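Probable dipeptidase (PDB 3B40) probably acts as a metal-dependent dipeptidase of the M19 membrane dipeptidase family, hydrolysing the peptide bond of dipeptides. Local coordinates at residues 14-18 with 383-389; 54-60 with 371-376; 285-291 with 315-319. The protein carries 11 engineered substitutions. All coordinates share one frame; numbering follows the deposited sequence.

How the interactions relate
Interactions 1 and 2 lie side by side, their centres about 16 Å apart, and share helix 375-385: residues 371-376 lead into it and residues 383-389 leave it. They touch directly where A15 and E16 pack on R376. Interaction 3 is remote, with centres about 47 Å from interaction 1 and about 40 Å from interaction 2, and joins helices 276-288 and 313-328. Along the chain the contacts nest: 14-18 pairs with 383-389, 54-60 with 371-376, and 285-291 with 315-319 innermost. The first two therefore tie N-terminal to C-terminal parts of this TIM-barrel family protein, whereas the third joins near neighbours at its periphery.

Interaction 1 of 3, residues 14-18 with 383-389; sequences HAEEL and ITRGYSD. With CA (calcium ion), chain E; CD (cadmium ion), chain B.
H14 reaches from helix 9-19 across I383 to a calcium ion that it shares with D389. Its CG stands anti to the backbone N (chi1 -175°), which carries the imidazole off helix 9-19 toward the other segment. At the root, H14 CB lies 4.1 Å from I383 CD1, and CG meets the same methyl. The ring then passes over the isoleucine: I383 CD1 sits 3.9 Å from the centroid of the H14 ring, 23° off the ring normal, in a CH-pi contact, while H14 ND1 meets the other branch, I383 CG2, at 3.6 Å. CE1 lies between I383 and the metal, and CD2 is beside the calcium. At the tip, H14 NE2 binds the ion at 2.4 Å. Histidine suits this place because one flat group offers a face to an aliphatic chain and a nitrogen to a metal.

D389 answers with its carboxylate, whose plane is turned 54° from the imidazole. H14 NE2 and D389 OD1 are 3.1 Å apart, yet not hydrogen-bonded; the shared ion brings them together. Both carboxylate oxygens face the calcium, though OD2 is modelled doubtfully close, and a water adds another ligand. The metal probably offsets the negative charge of D389.

L18 CD1 packs against the carboxylate, 3.5 Å from D389 CG. The small A15 lets I383 CD1 approach its CB to 4.0 Å, an apolar contact. E17, turned elsewhere, binds a cadmium ion through both carboxylate oxygens, with E20.

G386, with positive phi, closes helix 375-385 in a Schellman motif, and S388 caps the next helix through D391 N. Helix 9-19 thus meets the turn between helices 375-385 and 389-409, with I392 of the latter packed on L18 and I383.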
loop_
_atom_site.group_PDB
_atom_site.type_symbol
_atom_site.label_atom_id
_atom_site.label_comp_id
_atom_site.label_asym_id
_atom_site.label_seq_id
_atom_site.Cartn_x
_atom_site.Cartn_y
_atom_site.Cartn_z
ATOM N N HIS A 14 13.313 -18.656 17.674
ATOM C CA HIS A 14 13.079 -17.381 18.326
ATOM C C HIS A 14 11.953 -16.598 17.625
ATOM O O HIS A 14 11.090 -16.057 18.294
ATOM C CB HIS A 14 14.383 -16.609 18.337
ATOM C CG HIS A 14 14.333 -15.318 19.076
ATOM N ND1 HIS A 14 15.339 -14.383 18.976
ATOM C CD2 HIS A 14 13.398 -14.783 19.899
ATOM C CE1 HIS A 14 15.037 -13.331 19.716
ATOM N NE2 HIS A 14 13.868 -13.548 20.292
ATOM N N ALA A 15 11.951 -16.560 16.294
ATOM C CA ALA A 15 10.912 -15.858 15.526
ATOM C C ALA A 15 9.548 -16.497 15.833
ATOM O O ALA A 15 8.571 -15.796 16.094
ATOM C CB ALA A 15 11.210 -15.944 14.028
ATOM N N GLU A 16 9.490 -17.828 15.814
ATOM C CA GLU A 16 8.215 -18.543 16.080
ATOM C C GLU A 16 7.713 -18.308 17.500
ATOM O O GLU A 16 6.545 -17.979 17.703
ATOM C CB GLU A 16 8.338 -20.039 15.739
ATOM C CG GLU A 16 8.594 -20.262 14.245
ATOM C CD GLU A 16 9.131 -21.640 13.932
ATOM O OE1 GLU A 16 9.386 -22.439 14.878
ATOM O OE2 GLU A 16 9.288 -21.920 12.727
ATOM N N GLU A 17 8.607 -18.394 18.479
ATOM C CA GLU A 17 8.219 -18.124 19.870
ATOM C C GLU A 17 7.626 -16.739 20.040
ATOM O O GLU A 17 6.625 -16.554 20.765
ATOM C CB GLU A 17 9.410 -18.337 20.826
ATOM C CG GLU A 17 9.752 -19.796 21.053
ATOM C CD GLU A 17 8.594 -20.584 21.723
ATOM O OE1 GLU A 17 7.877 -20.027 22.592
ATOM O OE2 GLU A 17 8.382 -21.764 21.370
ATOM N N LEU A 18 8.215 -15.754 19.358
ATOM C CA LEU A 18 7.753 -14.363 19.477
ATOM C C LEU A 18 6.348 -14.193 18.852
ATOM O O LEU A 18 5.452 -13.541 19.434
ATOM C CB LEU A 18 8.818 -13.393 18.895
ATOM C CG LEU A 18 8.652 -11.863 19.017
ATOM C CD1 LEU A 18 8.719 -11.347 20.491
ATOM C CD2 LEU A 18 9.656 -11.139 18.113
ATOM N N ILE A 383 15.521 -10.084 13.760
ATOM C CA ILE A 383 16.331 -10.673 14.845
ATOM C C ILE A 383 17.840 -10.640 14.488
ATOM O O ILE A 383 18.677 -10.140 15.242
ATOM C CB ILE A 383 15.867 -12.122 15.158
ATOM C CG1 ILE A 383 14.488 -12.100 15.825
ATOM C CG2 ILE A 383 16.860 -12.829 16.060
ATOM C CD1 ILE A 383 13.750 -13.451 15.791
ATOM N N THR A 384 18.155 -11.126 13.301
ATOM C CA THR A 384 19.526 -11.223 12.812
ATOM C C THR A 384 20.248 -9.858 12.819
ATOM O O THR A 384 21.446 -9.772 13.119
ATOM C CB THR A 384 19.499 -11.869 11.415
ATOM O OG1 THR A 384 18.940 -13.188 11.543
ATOM C CG2 THR A 384 20.886 -11.952 10.781
ATOM N N ARG A 385 19.518 -8.790 12.521
ATOM C CA ARG A 385 20.138 -7.472 12.516
ATOM C C ARG A 385 20.247 -6.827 13.869
ATOM O O ARG A 385 20.854 -5.764 13.987
ATOM C CB ARG A 385 19.416 -6.539 11.580
ATOM C CG ARG A 385 19.486 -7.077 10.220
ATOM C CD ARG A 385 19.841 -6.033 9.225
ATOM N NE ARG A 385 19.589 -6.606 7.927
ATOM C CZ ARG A 385 19.506 -5.911 6.815
ATOM N NH1 ARG A 385 19.630 -4.584 6.839
ATOM N NH2 ARG A 385 19.280 -6.545 5.699
ATOM N N GLY A 386 19.660 -7.441 14.885
ATOM C CA GLY A 386 19.809 -6.955 16.253
ATOM C C GLY A 386 18.638 -6.179 16.844
ATOM O O GLY A 386 18.784 -5.545 17.893
ATOM N N TYR A 387 17.477 -6.226 16.191
ATOM C CA TYR A 387 16.259 -5.644 16.775
ATOM C C TYR A 387 15.765 -6.460 17.989
ATOM O O TYR A 387 15.766 -7.700 17.962
ATOM C CB TYR A 387 15.152 -5.546 15.730
ATOM C CG TYR A 387 15.392 -4.473 14.690
ATOM C CD1 TYR A 387 16.150 -4.739 13.546
ATOM C CD2 TYR A 387 14.875 -3.187 14.858
ATOM C CE1 TYR A 387 16.363 -3.766 12.583
ATOM C CE2 TYR A 387 15.104 -2.181 13.900
ATOM C CZ TYR A 387 15.847 -2.488 12.770
ATOM O OH TYR A 387 16.092 -1.511 11.827
ATOM N N SER A 388 15.314 -5.755 19.024
ATOM C CA SER A 388 14.813 -6.402 20.213
ATOM C C SER A 388 13.397 -6.857 19.967
ATOM O O SER A 388 12.766 -6.422 19.020
ATOM C CB SER A 388 14.845 -5.447 21.389
ATOM O OG SER A 388 13.915 -4.402 21.179
ATOM N N ASP A 389 12.904 -7.735 20.829
ATOM C CA ASP A 389 11.514 -8.160 20.792
ATOM C C ASP A 389 10.535 -6.998 20.874
ATOM O O ASP A 389 9.597 -6.934 20.074
ATOM C CB ASP A 389 11.242 -9.178 21.893
ATOM C CG ASP A 389 11.911 -10.498 21.643
ATOM O OD1 ASP A 389 12.564 -10.710 20.573
ATOM O OD2 ASP A 389 11.768 -11.362 22.546
HETATM CA CA CA E . 12.676 -12.973 22.299
HETATM CD CD CD B . 6.341 -21.911 22.511
HETATM O O HOH W 1 10.664 -14.312 22.118
#

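Interaction 2 of 3, residues 54-60 with 371-376; sequences KAGRGRL and DVSEIR
R57 lays one face of its guanidinium over the side chain of S373, with NH1 3.3 Å from S373 CB. The contact joins two chain-turning motifs of this TIM-barrel family protein: a Schellman motif ending helix 52-58, with R59 at positive phi, and an Asx turn at D371 just ahead of helix 375-385. R57 NH1 and S373 OG make no direct hydrogen bond; a water links them, accepting weakly from the arginine and donating to the serine, while R57 NH2 pairs with D45.

D371 OD1 accepts two bonds. Its syn lone pair takes S373 OG at 2.7 Å, and S373 N arrives on the anti side at 2.9 Å, 19° out of the carboxylate plane. Serine suits the spot because its hydroxyl, set between the backbone N and the carbonyl carbon (chi1 82°), turns back to add a second donor. K54 crosses the carboxylate at about a right angle with its methylene chain, CE lying 3.6 Å from D371 OD2; its ammonium goes on to D51 and D45.

V372 plugs the apolar side. Its CG2 branch meets K54 CB at 3.5 Å, and its CG1 branch meets L60 CD2 at 3.6 Å. G58, lacking a side chain, lets the backbones close until G58 CA and S373 CA are only 3.8 Å apart. R376 runs past the helix end, one guanidinium face turned to R57 O, which a water also reaches. Beside it, G58 O is buried without a hydrogen-bonding partner, and I375 CG1 packs against that oxygen at 3.4 Å.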
loop_
_atom_site.group_PDB
_atom_site.type_symbol
_atom_site.label_atom_id
_atom_site.label_comp_id
_atom_site.label_asym_id
_atom_site.label_seq_id
_atom_site.Cartn_x
_atom_site.Cartn_y
_atom_site.Cartn_z
ATOM N N LYS A 54 -3.189 -19.444 5.193
ATOM C CA LYS A 54 -1.833 -18.868 5.180
ATOM C C LYS A 54 -1.642 -17.994 6.426
ATOM O O LYS A 54 -0.607 -18.062 7.063
ATOM C CB LYS A 54 -1.556 -18.075 3.897
ATOM C CG LYS A 54 -1.491 -18.915 2.615
ATOM C CD LYS A 54 -1.281 -18.022 1.393
ATOM C CE LYS A 54 -1.132 -18.807 0.122
ATOM N NZ LYS A 54 -2.454 -19.407 -0.221
ATOM N N ALA A 55 -2.670 -17.225 6.800
ATOM C CA ALA A 55 -2.567 -16.285 7.923
ATOM C C ALA A 55 -2.447 -16.977 9.258
ATOM O O ALA A 55 -1.699 -16.513 10.118
ATOM C CB ALA A 55 -3.744 -15.285 7.936
ATOM N N GLY A 56 -3.197 -18.074 9.430
ATOM C CA GLY A 56 -3.093 -18.916 10.623
ATOM C C GLY A 56 -1.713 -19.535 10.775
ATOM O O GLY A 56 -1.177 -19.590 11.874
ATOM N N ARG A 57 -1.158 -20.008 9.661
ATOM C CA ARG A 57 0.178 -20.606 9.606
ATOM C C ARG A 57 1.263 -19.601 9.987
ATOM O O ARG A 57 2.185 -19.927 10.743
ATOM C CB ARG A 57 0.487 -21.085 8.189
ATOM C CG ARG A 57 0.652 -22.586 8.037
ATOM C CD ARG A 57 1.325 -22.912 6.703
ATOM N NE ARG A 57 0.458 -22.671 5.552
ATOM C CZ ARG A 57 0.883 -22.189 4.379
ATOM N NH1 ARG A 57 2.160 -21.881 4.189
ATOM N NH2 ARG A 57 0.035 -22.015 3.385
ATOM N N GLY A 58 1.177 -18.398 9.424
ATOM C CA GLY A 58 2.159 -17.375 9.697
ATOM C C GLY A 58 1.905 -16.714 11.023
ATOM O O GLY A 58 2.801 -16.083 11.557
ATOM N N ARG A 59 0.679 -16.832 11.555
ATOM C CA ARG A 59 0.285 -16.082 12.774
ATOM C C ARG A 59 0.103 -14.576 12.526
ATOM O O ARG A 59 0.320 -13.779 13.428
ATOM C CB ARG A 59 1.285 -16.282 13.946
ATOM C CG ARG A 59 1.606 -17.737 14.324
ATOM C CD ARG A 59 0.357 -18.512 14.750
ATOM N NE ARG A 59 -0.398 -17.872 15.838
ATOM C CZ ARG A 59 -0.286 -18.175 17.138
ATOM N NH1 ARG A 59 -1.039 -17.528 18.011
ATOM N NH2 ARG A 59 0.542 -19.138 17.577
ATOM N N LEU A 60 -0.270 -14.189 11.301
ATOM C CA LEU A 60 -0.651 -12.797 11.011
ATOM C C LEU A 60 -1.945 -12.506 11.724
ATOM O O LEU A 60 -2.925 -13.207 11.486
ATOM C CB LEU A 60 -0.882 -12.622 9.503
ATOM C CG LEU A 60 -1.153 -11.169 9.066
ATOM C CD1 LEU A 60 -0.039 -10.206 9.469
ATOM C CD2 LEU A 60 -1.429 -11.074 7.561
ATOM N N ASP A 371 4.121 -14.701 0.771
ATOM C CA ASP A 371 2.727 -14.591 1.180
ATOM C C ASP A 371 2.631 -14.443 2.714
ATOM O O ASP A 371 3.655 -14.432 3.416
ATOM C CB ASP A 371 1.886 -15.764 0.592
ATOM C CG ASP A 371 2.288 -17.127 1.154
ATOM O OD1 ASP A 371 2.557 -17.234 2.381
ATOM O OD2 ASP A 371 2.340 -18.088 0.358
ATOM N N VAL A 372 1.415 -14.306 3.233
ATOM C CA VAL A 372 1.228 -13.935 4.650
ATOM C C VAL A 372 1.691 -15.025 5.604
ATOM O O VAL A 372 1.861 -14.764 6.794
ATOM C CB VAL A 372 -0.234 -13.524 5.022
ATOM C CG1 VAL A 372 -0.611 -12.226 4.303
ATOM C CG2 VAL A 372 -1.220 -14.658 4.704
ATOM N N SER A 373 1.885 -16.237 5.072
ATOM C CA SER A 373 2.277 -17.371 5.909
ATOM C C SER A 373 3.760 -17.254 6.267
ATOM O O SER A 373 4.240 -17.951 7.179
ATOM C CB SER A 373 1.986 -18.710 5.205
ATOM O OG SER A 373 3.007 -19.040 4.290
ATOM N N GLU A 374 4.466 -16.362 5.562
ATOM C CA GLU A 374 5.948 -16.216 5.687
ATOM C C GLU A 374 6.424 -14.970 6.493
ATOM O O GLU A 374 7.632 -14.635 6.547
ATOM C CB GLU A 374 6.592 -16.278 4.295
ATOM C CG GLU A 374 6.595 -17.686 3.689
ATOM C CD GLU A 374 7.407 -17.839 2.403
ATOM O OE1 GLU A 374 7.841 -16.843 1.783
ATOM O OE2 GLU A 374 7.623 -19.003 1.994
ATOM N N ILE A 375 5.497 -14.314 7.180
ATOM C CA ILE A 375 5.865 -13.112 7.978
ATOM C C ILE A 375 6.996 -13.324 8.984
ATOM O O ILE A 375 7.779 -12.408 9.252
ATOM C CB ILE A 375 4.635 -12.475 8.693
ATOM C CG1 ILE A 375 4.050 -13.418 9.769
ATOM C CG2 ILE A 375 3.568 -12.090 7.648
ATOM C CD1 ILE A 375 3.234 -12.667 10.876
ATOM N N ARG A 376 7.108 -14.536 9.548
ATOM C CA ARG A 376 8.123 -14.780 10.563
ATOM C C ARG A 376 9.530 -14.759 9.974
ATOM O O ARG A 376 10.497 -14.578 10.697
ATOM C CB ARG A 376 7.832 -16.077 11.328
ATOM C CG ARG A 376 6.431 -16.030 11.978
ATOM C CD ARG A 376 6.010 -17.313 12.653
ATOM N NE ARG A 376 5.950 -18.392 11.677
ATOM C CZ ARG A 376 5.418 -19.581 11.897
ATOM N NH1 ARG A 376 4.875 -19.874 13.084
ATOM N NH2 ARG A 376 5.443 -20.473 10.933
HETATM O O HOH W 2 4.648 -21.351 4.593
HETATM O O HOH W 3 2.012 -21.758 13.004
#

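Interaction 3 of 3, residues 285-291 with 315-319; sequences LRARFDL and RFGEY. With MG (magnesium ion), chain D.
A Schellman motif ends helix 276-288, and the phenylalanine at that end, F289, packs on helix 313-328. Y319 turns its edge to the face of F289 in a T-shaped pair, centroids 5.2 Å apart and planes at 64°. Y319 CB adds a CH-pi contact, 3.9 Å from the centroid of the F289 ring. Because the tyrosine CG is anti to the backbone N (chi1 175°), the ring continues to L285, whose CG lies 3.8 Å from Y319 CE1, and to L291 CD1. Tyrosine suits this place: its ring packs on three apolar residues while OH reaches a water, which R286 NH1 meets weakly; R286 itself pairs with D305.

R315, extended from CG to NE, sets a guanidinium face over F289 CD1 and gives F289 O a weak hydrogen bond from NH2 (3.1 Å). Its salt bridge to D290 is long. E318 flanks the phenylalanine and binds a magnesium ion through OE2 at 2.3 Å.

L291 CB lies over one face of the R286 guanidinium. R286 O accepts from F289 N and, on the opposite face of its plane, from L291 N; this second bond, the weak D290 N to A287 O and the positive phi of D290 make up the Schellman pattern.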
loop_
_atom_site.group_PDB
_atom_site.type_symbol
_atom_site.label_atom_id
_atom_site.label_comp_id
_atom_site.label_asym_id
_atom_site.label_seq_id
_atom_site.Cartn_x
_atom_site.Cartn_y
_atom_site.Cartn_z
ATOM N N LEU A 285 13.452 -1.752 -26.023
ATOM C CA LEU A 285 12.010 -1.620 -26.248
ATOM C C LEU A 285 11.621 -0.160 -26.472
ATOM O O LEU A 285 10.826 0.139 -27.349
ATOM C CB LEU A 285 11.212 -2.209 -25.084
ATOM C CG LEU A 285 9.708 -1.938 -24.982
ATOM C CD1 LEU A 285 8.966 -2.705 -26.062
ATOM C CD2 LEU A 285 9.208 -2.360 -23.642
ATOM N N ARG A 286 12.189 0.728 -25.673
ATOM C CA ARG A 286 11.904 2.152 -25.766
ATOM C C ARG A 286 12.286 2.668 -27.173
ATOM O O ARG A 286 11.484 3.297 -27.857
ATOM C CB ARG A 286 12.649 2.881 -24.646
ATOM C CG ARG A 286 11.947 2.777 -23.279
ATOM C CD ARG A 286 12.774 3.393 -22.153
ATOM N NE ARG A 286 12.790 4.850 -22.315
ATOM C CZ ARG A 286 11.788 5.636 -21.953
ATOM N NH1 ARG A 286 10.706 5.106 -21.358
ATOM N NH2 ARG A 286 11.859 6.940 -22.191
ATOM N N ALA A 287 13.501 2.347 -27.603
ATOM C CA ALA A 287 13.970 2.578 -28.978
ATOM C C ALA A 287 13.016 2.113 -30.107
ATOM O O ALA A 287 12.807 2.849 -31.071
ATOM C CB ALA A 287 15.354 1.979 -29.161
ATOM N N ARG A 288 12.411 0.927 -30.009
ATOM C CA ARG A 288 11.437 0.548 -31.063
ATOM C C ARG A 288 10.086 1.245 -30.996
ATOM O O ARG A 288 9.299 1.151 -31.941
ATOM C CB ARG A 288 11.269 -0.971 -31.269
ATOM C CG ARG A 288 11.116 -1.818 -30.037
ATOM C CD ARG A 288 10.915 -3.297 -30.407
ATOM N NE ARG A 288 9.478 -3.610 -30.580
ATOM C CZ ARG A 288 8.768 -4.496 -29.863
ATOM N NH1 ARG A 288 9.334 -5.239 -28.915
ATOM N NH2 ARG A 288 7.473 -4.664 -30.117
ATOM N N PHE A 289 9.812 1.950 -29.896
ATOM C CA PHE A 289 8.598 2.770 -29.801
ATOM C C PHE A 289 8.911 4.266 -29.838
ATOM O O PHE A 289 8.088 5.079 -29.449
ATOM C CB PHE A 289 7.797 2.421 -28.540
ATOM C CG PHE A 289 7.075 1.117 -28.637
ATOM C CD1 PHE A 289 5.733 1.080 -29.030
ATOM C CD2 PHE A 289 7.737 -0.074 -28.384
ATOM C CE1 PHE A 289 5.057 -0.131 -29.130
ATOM C CE2 PHE A 289 7.071 -1.284 -28.480
ATOM C CZ PHE A 289 5.728 -1.306 -28.861
ATOM N N ASP A 290 10.104 4.611 -30.308
ATOM C CA ASP A 290 10.511 6.004 -30.532
ATOM C C ASP A 290 10.620 6.836 -29.241
ATOM O O ASP A 290 10.427 8.056 -29.253
ATOM C CB ASP A 290 9.577 6.682 -31.545
ATOM C CG ASP A 290 9.725 6.121 -32.960
ATOM O OD1 ASP A 290 10.870 5.912 -33.426
ATOM O OD2 ASP A 290 8.676 5.892 -33.606
ATOM N N LEU A 291 10.986 6.179 -28.146
ATOM C CA LEU A 291 11.252 6.856 -26.904
ATOM C C LEU A 291 12.742 6.817 -26.646
ATOM O O LEU A 291 13.396 5.813 -26.982
ATOM C CB LEU A 291 10.511 6.156 -25.761
ATOM C CG LEU A 291 8.998 6.022 -25.856
ATOM C CD1 LEU A 291 8.519 5.003 -24.829
ATOM C CD2 LEU A 291 8.303 7.383 -25.655
ATOM N N ARG A 315 -1.313 0.746 -29.533
ATOM C CA ARG A 315 0.138 0.966 -29.405
ATOM C C ARG A 315 0.573 0.955 -27.933
ATOM O O ARG A 315 1.619 0.392 -27.579
ATOM C CB ARG A 315 0.529 2.302 -30.074
ATOM C CG ARG A 315 2.025 2.572 -30.135
ATOM C CD ARG A 315 2.278 3.873 -30.925
ATOM N NE ARG A 315 3.688 4.283 -30.847
ATOM C CZ ARG A 315 4.659 3.834 -31.638
ATOM N NH1 ARG A 315 4.396 2.942 -32.590
ATOM N NH2 ARG A 315 5.907 4.275 -31.474
ATOM N N PHE A 316 -0.244 1.589 -27.088
ATOM C CA PHE A 316 -0.026 1.575 -25.649
ATOM C C PHE A 316 -0.052 0.146 -25.112
ATOM O O PHE A 316 0.874 -0.271 -24.407
ATOM C CB PHE A 316 -1.069 2.437 -24.921
ATOM C CG PHE A 316 -0.914 2.416 -23.433
ATOM C CD1 PHE A 316 0.057 3.199 -22.818
ATOM C CD2 PHE A 316 -1.699 1.587 -22.652
ATOM C CE1 PHE A 316 0.230 3.172 -21.436
ATOM C CE2 PHE A 316 -1.540 1.542 -21.270
ATOM C CZ PHE A 316 -0.572 2.342 -20.660
ATOM N N GLY A 317 -1.125 -0.588 -25.446
ATOM C CA GLY A 317 -1.259 -1.987 -25.082
ATOM C C GLY A 317 -0.018 -2.811 -25.361
ATOM O O GLY A 317 0.466 -3.513 -24.486
ATOM N N GLU A 318 0.518 -2.696 -26.576
ATOM C CA GLU A 318 1.717 -3.428 -26.972
ATOM C C GLU A 318 2.945 -3.076 -26.145
ATOM O O GLU A 318 3.695 -3.949 -25.695
ATOM C CB GLU A 318 2.017 -3.173 -28.441
ATOM C CG GLU A 318 1.483 -4.241 -29.361
ATOM C CD GLU A 318 2.072 -4.131 -30.738
ATOM O OE1 GLU A 318 1.291 -4.085 -31.725
ATOM O OE2 GLU A 318 3.323 -4.073 -30.840
ATOM N N TYR A 319 3.157 -1.780 -25.967
ATOM C CA TYR A 319 4.287 -1.287 -25.206
ATOM C C TYR A 319 4.197 -1.653 -23.713
ATOM O O TYR A 319 5.129 -2.273 -23.178
ATOM C CB TYR A 319 4.421 0.234 -25.399
ATOM C CG TYR A 319 5.490 0.822 -24.543
ATOM C CD1 TYR A 319 6.827 0.684 -24.879
ATOM C CD2 TYR A 319 5.161 1.531 -23.382
ATOM C CE1 TYR A 319 7.831 1.221 -24.062
ATOM C CE2 TYR A 319 6.135 2.060 -22.575
ATOM C CZ TYR A 319 7.470 1.921 -22.914
ATOM O OH TYR A 319 8.433 2.463 -22.091
HETATM MG MG MG D . 3.608 -4.590 -33.081
HETATM O O HOH W 4 10.344 2.024 -20.059
#